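Local coordinates for protein glycosyltransferase (Streptomyces viridochromogenes, PDB 2IUY) that probably transfers a sugar from a nucleotide donor during the biosynthesis of the antibiotic avilamycin A, as a retaining glycosyltransferase of family GT4, at residues 4-9 and 85-90; 48-53 and 63-68. All coordinates share one frame; numbering follows the deposited sequence.

In the fold
Both contacts join neighbouring strands of one six-stranded parallel sheet, that of the N-terminal Rossmann-like domain of this two-domain GT-B enzyme. Their centres lie about 9 Å apart, on the same side of the chain's centre. Strand 5-9 pairs with 87-90 in interaction 1; on its other flank it meets 49-53, whose far side takes up edge strand 65-67 in interaction 2. The sheet thus runs 65-67, 49-53, 5-9, 87-90, and interaction 2 forms wholly within the chain between residues 9 and 85. Helix 31-45 covers side chains of both contacts. Together they span four of the sheet's six strands, away from the residues that bind UDP.

Interaction 1. Residues 4-9 and 85-90; sequences LKVALV and VDVVHD
Leu8 and His89 lie side by side on one face of the parallel pair, Leu8 CD2 reaching 3.7 Å from His89 ND1 at an oblique approach to the ring. Val6 and Val87 continue this face, CG1 to CG1 at 4.1 Å, both packing against Tyr332 of helix 321-336, whose hydroxyl bonds His89 ND1; NE2 is hydrogen-bonded to Ser110 OG, so both ring nitrogens are engaged and the imidazole's rotation is fixed. The reverse face is close-set too: Ala7 CB meets Val85 CG2 at 4.0 Å, and Val9 CG2 slants across Val88 CG1. Between the faces, Ala7 receives His89 N at 2.7 Å on its O, almost straight at 178°, and gives its own N to Val87 O.

At the partly exposed start of the pair the regular pattern loosens. Lys5 O accepts Asp86 N and, weakly, Val87 N at 3.4 Å. Asp86, with CG beside its own backbone N (chi1 -57°), turns OD2 onto Lys5 N at 2.8 Å, using the anti lone pair. The bent Lys5 side chain carries NZ away toward Asp84, a long and weak ion pair. A carboxylate therefore stands in for a strand carbonyl here, and its negative charge probably strengthens the bond to the Lys5 amide.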
ATOM      1  N   LEU A   4     -20.903  13.495   0.899  1.00 15.45           N
ATOM      2  CA  LEU A   4     -19.753  14.393   0.831  1.00 11.95           C
ATOM      3  C   LEU A   4     -19.250  14.353  -0.590  1.00 10.81           C
ATOM      4  O   LEU A   4     -19.459  13.339  -1.336  1.00  8.16           O
ATOM      5  CB  LEU A   4     -18.698  13.943   1.879  1.00 10.94           C
ATOM      6  CG  LEU A   4     -19.166  14.165   3.324  1.00 11.01           C
ATOM      7  CD1 LEU A   4     -18.251  13.575   4.393  1.00 10.61           C
ATOM      8  CD2 LEU A   4     -19.420  15.683   3.644  1.00  8.58           C
ATOM      9  N   LYS A   5     -18.693  15.497  -1.007  1.00  9.25           N
ATOM     10  CA  LYS A   5     -17.903  15.583  -2.229  1.00  8.95           C
ATOM     11  C   LYS A   5     -16.462  15.558  -1.795  1.00  9.02           C
ATOM     12  O   LYS A   5     -16.051  16.399  -1.013  1.00  7.65           O
ATOM     13  CB  LYS A   5     -18.254  16.825  -3.050  1.00  9.01           C
ATOM     14  CG  LYS A   5     -19.769  16.861  -3.428  1.00 11.63           C
ATOM     15  CD  LYS A   5     -19.967  17.628  -4.705  1.00 17.78           C
ATOM     16  CE  LYS A   5     -20.331  19.061  -4.555  1.00 26.08           C
ATOM     17  NZ  LYS A   5     -20.257  19.747  -5.950  1.00 29.48           N
ATOM     18  N   VAL A   6     -15.732  14.518  -2.215  1.00  9.19           N
ATOM     19  CA  VAL A   6     -14.362  14.289  -1.717  1.00  8.24           C
ATOM     20  C   VAL A   6     -13.396  14.378  -2.903  1.00  8.97           C
ATOM     21  O   VAL A   6     -13.544  13.648  -3.903  1.00  9.83           O
ATOM     22  CB  VAL A   6     -14.161  12.931  -0.982  1.00  8.46           C
ATOM     23  CG1 VAL A   6     -12.694  12.819  -0.364  1.00  7.68           C
ATOM     24  CG2 VAL A   6     -15.277  12.631   0.106  1.00  9.43           C
ATOM     25  N   ALA A   7     -12.448  15.300  -2.814  1.00  8.90           N
ATOM     26  CA  ALA A   7     -11.358  15.373  -3.777  1.00  9.51           C
ATOM     27  C   ALA A   7     -10.233  14.518  -3.238  1.00 10.73           C
ATOM     28  O   ALA A   7      -9.690  14.834  -2.174  1.00 11.31           O
ATOM     29  CB  ALA A   7     -10.899  16.803  -3.963  1.00  8.47           C
ATOM     30  N   LEU A   8      -9.924  13.418  -3.951  1.00 11.15           N
ATOM     31  CA  LEU A   8      -8.869  12.470  -3.576  1.00 11.18           C
ATOM     32  C   LEU A   8      -7.697  12.751  -4.451  1.00 11.58           C
ATOM     33  O   LEU A   8      -7.840  12.604  -5.657  1.00 11.29           O
ATOM     34  CB  LEU A   8      -9.258  11.016  -3.860  1.00 11.53           C
ATOM     35  CG  LEU A   8     -10.091  10.218  -2.880  1.00 12.35           C
ATOM     36  CD1 LEU A   8     -10.269   8.759  -3.455  1.00  8.62           C
ATOM     37  CD2 LEU A   8      -9.472  10.279  -1.452  1.00  9.41           C
ATOM     38  N   VAL A   9      -6.543  13.103  -3.859  1.00 10.92           N
ATOM     39  CA  VAL A   9      -5.403  13.550  -4.643  1.00 10.90           C
ATOM     40  C   VAL A   9      -4.417  12.441  -4.603  1.00 11.32           C
ATOM     41  O   VAL A   9      -3.808  12.164  -3.562  1.00 11.80           O
ATOM     42  CB  VAL A   9      -4.735  14.916  -4.131  1.00 11.69           C
ATOM     43  CG1 VAL A   9      -3.796  15.485  -5.206  1.00  9.36           C
ATOM     44  CG2 VAL A   9      -5.805  15.984  -3.827  1.00  9.64           C
ATOM     45  N   VAL A  85     -15.879  21.252  -3.331  1.00 13.79           N
ATOM     46  CA  VAL A  85     -15.874  19.933  -2.648  1.00 12.37           C
ATOM     47  C   VAL A  85     -15.863  20.151  -1.162  1.00 11.68           C
ATOM     48  O   VAL A  85     -15.479  21.219  -0.723  1.00 11.92           O
ATOM     49  CB  VAL A  85     -14.683  19.035  -3.048  1.00 13.42           C
ATOM     50  CG1 VAL A  85     -14.807  18.561  -4.511  1.00 11.92           C
ATOM     51  CG2 VAL A  85     -13.329  19.711  -2.759  1.00 13.23           C
ATOM     52  N   ASP A  86     -16.259  19.160  -0.371  1.00 10.51           N
ATOM     53  CA  ASP A  86     -16.259  19.355   1.063  1.00 10.05           C
ATOM     54  C   ASP A  86     -14.887  19.077   1.708  1.00  9.28           C
ATOM     55  O   ASP A  86     -14.564  19.644   2.762  1.00  7.76           O
ATOM     56  CB  ASP A  86     -17.317  18.494   1.723  1.00 10.82           C
ATOM     57  CG  ASP A  86     -18.722  18.766   1.177  1.00 15.19           C
ATOM     58  OD1 ASP A  86     -19.263  19.892   1.380  1.00 17.87           O
ATOM     59  OD2 ASP A  86     -19.237  17.869   0.471  1.00 15.17           O
ATOM     60  N   VAL A  87     -14.107  18.218   1.051  1.00  8.94           N
ATOM     61  CA  VAL A  87     -12.914  17.599   1.627  1.00  9.49           C
ATOM     62  C   VAL A  87     -11.911  17.418   0.510  1.00  8.47           C
ATOM     63  O   VAL A  87     -12.252  16.900  -0.565  1.00  8.68           O
ATOM     64  CB  VAL A  87     -13.233  16.137   2.188  1.00 10.21           C
ATOM     65  CG1 VAL A  87     -11.962  15.425   2.689  1.00 11.36           C
ATOM     66  CG2 VAL A  87     -14.295  16.166   3.310  1.00 11.08           C
ATOM     67  N   VAL A  88     -10.682  17.853   0.767  1.00  8.20           N
ATOM     68  CA  VAL A  88      -9.527  17.477  -0.047  1.00  7.34           C
ATOM     69  C   VAL A  88      -8.686  16.511   0.762  1.00  7.28           C
ATOM     70  O   VAL A  88      -8.174  16.866   1.788  1.00  7.12           O
ATOM     71  CB  VAL A  88      -8.677  18.710  -0.463  1.00  8.00           C
ATOM     72  CG1 VAL A  88      -7.357  18.308  -1.148  1.00  5.94           C
ATOM     73  CG2 VAL A  88      -9.508  19.611  -1.394  1.00  6.11           C
ATOM     74  N   HIS A  89      -8.552  15.288   0.264  1.00  6.45           N
ATOM     75  CA  HIS A  89      -7.842  14.218   0.925  1.00  5.87           C
ATOM     76  C   HIS A  89      -6.617  13.863   0.090  1.00  6.58           C
ATOM     77  O   HIS A  89      -6.729  13.201  -0.959  1.00  6.21           O
ATOM     78  CB  HIS A  89      -8.812  13.023   1.097  1.00  4.62           C
ATOM     79  CG  HIS A  89      -8.251  11.882   1.886  1.00  5.43           C
ATOM     80  ND1 HIS A  89      -9.010  10.775   2.211  1.00  6.70           N
ATOM     81  CD2 HIS A  89      -7.010  11.648   2.381  1.00  5.51           C
ATOM     82  CE1 HIS A  89      -8.271   9.931   2.918  1.00  8.39           C
ATOM     83  NE2 HIS A  89      -7.051  10.432   3.021  1.00  8.36           N
ATOM     84  N   ASP A  90      -5.466  14.354   0.567  1.00  6.96           N
ATOM     85  CA  ASP A  90      -4.183  14.255  -0.058  1.00  7.33           C
ATOM     86  C   ASP A  90      -3.491  12.925   0.240  1.00  7.73           C
ATOM     87  O   ASP A  90      -3.322  12.528   1.382  1.00  6.35           O
ATOM     88  CB  ASP A  90      -3.266  15.460   0.319  1.00  7.62           C
ATOM     89  CG  ASP A  90      -1.968  15.481  -0.511  1.00  9.54           C
ATOM     90  OD1 ASP A  90      -2.038  15.091  -1.701  1.00  7.57           O
ATOM     91  OD2 ASP A  90      -0.876  15.805   0.014  1.00 11.81           O
TER

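Interaction 2. Residues 48-53 and 63-68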
ATOM      1  N   HIS A  48     -20.786   8.641  -1.197  1.00 12.14           N
ATOM      2  CA  HIS A  48     -20.054   9.913  -1.436  1.00 11.12           C
ATOM      3  C   HIS A  48     -19.571  10.111  -2.853  1.00 11.50           C
ATOM      4  O   HIS A  48     -19.398   9.145  -3.605  1.00 10.49           O
ATOM      5  CB  HIS A  48     -18.906  10.045  -0.432  1.00 11.61           C
ATOM      6  CG  HIS A  48     -19.381   9.859   0.979  1.00 13.01           C
ATOM      7  ND1 HIS A  48     -20.203  10.767   1.595  1.00 10.57           N
ATOM      8  CD2 HIS A  48     -19.275   8.811   1.828  1.00 13.15           C
ATOM      9  CE1 HIS A  48     -20.506  10.334   2.804  1.00 14.15           C
ATOM     10  NE2 HIS A  48     -19.964   9.145   2.967  1.00 13.18           N
ATOM     11  N   GLU A  49     -19.417  11.378  -3.246  1.00 10.84           N
ATOM     12  CA  GLU A  49     -19.001  11.678  -4.578  1.00 12.15           C
ATOM     13  C   GLU A  49     -17.464  11.855  -4.578  1.00 11.99           C
ATOM     14  O   GLU A  49     -16.937  12.477  -3.697  1.00 12.36           O
ATOM     15  CB  GLU A  49     -19.750  12.918  -5.078  1.00 11.95           C
ATOM     16  CG  GLU A  49     -19.924  12.938  -6.545  1.00 17.29           C
ATOM     17  CD  GLU A  49     -20.579  14.197  -7.062  1.00 22.37           C
ATOM     18  OE1 GLU A  49     -21.227  14.905  -6.243  1.00 23.59           O
ATOM     19  OE2 GLU A  49     -20.411  14.461  -8.289  1.00 22.18           O
ATOM     20  N   VAL A  50     -16.757  11.240  -5.529  1.00 11.49           N
ATOM     21  CA  VAL A  50     -15.286  11.252  -5.543  1.00 11.95           C
ATOM     22  C   VAL A  50     -14.769  11.944  -6.828  1.00 12.36           C
ATOM     23  O   VAL A  50     -15.219  11.634  -7.937  1.00 12.06           O
ATOM     24  CB  VAL A  50     -14.679   9.817  -5.357  1.00 12.22           C
ATOM     25  CG1 VAL A  50     -13.144   9.825  -5.513  1.00 12.51           C
ATOM     26  CG2 VAL A  50     -15.055   9.270  -4.011  1.00 10.16           C
ATOM     27  N   PHE A  51     -13.904  12.951  -6.632  1.00 11.99           N
ATOM     28  CA  PHE A  51     -13.209  13.670  -7.685  1.00 10.25           C
ATOM     29  C   PHE A  51     -11.768  13.212  -7.523  1.00 10.30           C
ATOM     30  O   PHE A  51     -11.181  13.414  -6.482  1.00  9.51           O
ATOM     31  CB  PHE A  51     -13.398  15.204  -7.495  1.00 10.96           C
ATOM     32  CG  PHE A  51     -14.835  15.630  -7.623  1.00 10.02           C
ATOM     33  CD1 PHE A  51     -15.345  16.042  -8.865  1.00 10.39           C
ATOM     34  CD2 PHE A  51     -15.709  15.511  -6.524  1.00 12.17           C
ATOM     35  CE1 PHE A  51     -16.677  16.392  -8.988  1.00 11.59           C
ATOM     36  CE2 PHE A  51     -17.072  15.844  -6.625  1.00 10.47           C
ATOM     37  CZ  PHE A  51     -17.553  16.298  -7.848  1.00 11.48           C
ATOM     38  N   LEU A  52     -11.260  12.481  -8.528  1.00 10.12           N
ATOM     39  CA  LEU A  52      -9.937  11.905  -8.468  1.00 10.42           C
ATOM     40  C   LEU A  52      -9.034  12.869  -9.206  1.00  9.94           C
ATOM     41  O   LEU A  52      -9.326  13.223 -10.347  1.00 10.79           O
ATOM     42  CB  LEU A  52      -9.893  10.472  -9.082  1.00 10.07           C
ATOM     43  CG  LEU A  52      -8.524   9.851  -9.344  1.00 10.36           C
ATOM     44  CD1 LEU A  52      -7.843   9.544  -7.959  1.00  7.15           C
ATOM     45  CD2 LEU A  52      -8.649   8.564 -10.232  1.00 10.28           C
ATOM     46  N   LEU A  53      -7.949  13.266  -8.539  1.00  9.25           N
ATOM     47  CA  LEU A  53      -6.974  14.204  -9.061  1.00  9.65           C
ATOM     48  C   LEU A  53      -5.641  13.486  -9.048  1.00 10.70           C
ATOM     49  O   LEU A  53      -5.437  12.543  -8.255  1.00 10.54           O
ATOM     50  CB  LEU A  53      -6.879  15.427  -8.140  1.00  9.04           C
ATOM     51  CG  LEU A  53      -8.051  16.385  -8.209  1.00 11.39           C
ATOM     52  CD1 LEU A  53      -8.199  16.845  -6.807  1.00 15.86           C
ATOM     53  CD2 LEU A  53      -7.636  17.573  -9.143  1.00  9.37           C
ATOM     54  N   PRO A  63     -20.452   5.300 -11.081  1.00 28.22           N
ATOM     55  CA  PRO A  63     -21.237   6.507 -10.804  1.00 27.11           C
ATOM     56  C   PRO A  63     -20.794   7.090  -9.460  1.00 24.69           C
ATOM     57  O   PRO A  63     -20.430   6.345  -8.538  1.00 23.95           O
ATOM     58  CB  PRO A  63     -22.688   5.996 -10.733  1.00 27.55           C
ATOM     59  CG  PRO A  63     -22.639   4.551 -11.293  1.00 28.49           C
ATOM     60  CD  PRO A  63     -21.260   4.069 -10.943  1.00 28.76           C
ATOM     61  N   GLY A  64     -20.817   8.412  -9.372  1.00 22.44           N
ATOM     62  CA  GLY A  64     -20.248   9.107  -8.231  1.00 19.51           C
ATOM     63  C   GLY A  64     -18.781   9.456  -8.436  1.00 17.35           C
ATOM     64  O   GLY A  64     -18.244  10.235  -7.691  1.00 17.54           O
ATOM     65  N   LEU A  65     -18.133   8.878  -9.450  1.00 16.83           N
ATOM     66  CA  LEU A  65     -16.718   9.119  -9.724  1.00 15.54           C
ATOM     67  C   LEU A  65     -16.506  10.085 -10.897  1.00 15.98           C
ATOM     68  O   LEU A  65     -17.037   9.886 -11.994  1.00 15.74           O
ATOM     69  CB  LEU A  65     -15.947   7.795  -9.936  1.00 15.60           C
ATOM     70  CG  LEU A  65     -14.446   7.923 -10.306  1.00 15.90           C
ATOM     71  CD1 LEU A  65     -13.580   8.604  -9.182  1.00 13.57           C
ATOM     72  CD2 LEU A  65     -13.808   6.607 -10.804  1.00 15.34           C
ATOM     73  N   THR A  66     -15.727  11.137 -10.660  1.00 14.80           N
ATOM     74  CA  THR A  66     -15.286  12.017 -11.713  1.00 15.49           C
ATOM     75  C   THR A  66     -13.767  11.997 -11.751  1.00 15.64           C
ATOM     76  O   THR A  66     -13.121  12.321 -10.734  1.00 14.59           O
ATOM     77  CB  THR A  66     -15.761  13.480 -11.458  1.00 15.93           C
ATOM     78  OG1 THR A  66     -17.194  13.551 -11.492  1.00 15.92           O
ATOM     79  CG2 THR A  66     -15.152  14.440 -12.457  1.00 16.02           C
ATOM     80  N   VAL A  67     -13.201  11.595 -12.902  1.00 15.46           N
ATOM     81  CA  VAL A  67     -11.756  11.693 -13.137  1.00 14.80           C
ATOM     82  C   VAL A  67     -11.419  13.067 -13.687  1.00 15.03           C
ATOM     83  O   VAL A  67     -11.759  13.399 -14.814  1.00 15.18           O
ATOM     84  CB  VAL A  67     -11.149  10.483 -13.972  1.00 14.91           C
ATOM     85  CG1 VAL A  67      -9.613  10.521 -13.993  1.00 13.03           C
ATOM     86  CG2 VAL A  67     -11.572   9.171 -13.342  1.00 14.56           C
ATOM     87  N   VAL A  68     -10.787  13.880 -12.841  1.00 15.55           N
ATOM     88  CA  VAL A  68     -10.433  15.269 -13.173  1.00 15.50           C
ATOM     89  C   VAL A  68      -9.195  15.272 -14.073  1.00 16.19           C
ATOM     90  O   VAL A  68      -8.165  14.651 -13.733  1.00 16.73           O
ATOM     91  CB  VAL A  68     -10.179  16.137 -11.881  1.00 14.73           C
ATOM     92  CG1 VAL A  68      -9.750  17.552 -12.236  1.00 15.73           C
ATOM     93  CG2 VAL A  68     -11.410  16.179 -10.997  1.00 14.97           C
TER
HETATM   94  O   HOH W   1     -18.290  12.865  -9.404  1.00 22.86           O
HETATM   95  O   HOH W   2      -6.982  12.830 -12.092  1.00  8.16           O
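The Phe51 ring has water 1 over one face, 3.8 Å above the plane and offset toward the rim, while Val68 CG2 stands at its edge, near the ring plane. Thr66 runs alongside, its CB 3.7 Å from Phe51 CD1 in an oblique approach. The phenyl group sits beside its backbone N (chi1 -64°), pointing the same way as the Thr66 side chain. Water 1 ties this side together: it donates to Glu49 OE2 at 2.9 Å and weakly to Gly64 O, and lies unusually close to Thr66 OG1, a bond whose length is doubtful. Glu49 reaches it with an extended chain whose CG passes 3.4 Å from Gly64 O.

Strand 65-67 is the edge of the parallel sheet of a Rossmann-like domain, and pairs with 49-53 through four backbone bonds. Val50 N and Leu52 N donate to Gly64 O and Thr66 O; Thr66 N and Val68 N return bonds to Val50 O and Leu52 O.

On the reverse face, under helix 31-45, Leu65 CD1 touches both Val50 CG1, at 3.9 Å, and Leu52 CB. Where the strands end, Leu53 CD2 lies 3.7 Å from Val68 CG1, both side chains also packing on Trp79 of helix 73-82, and water 2 bridges Leu52 O and Val68 O.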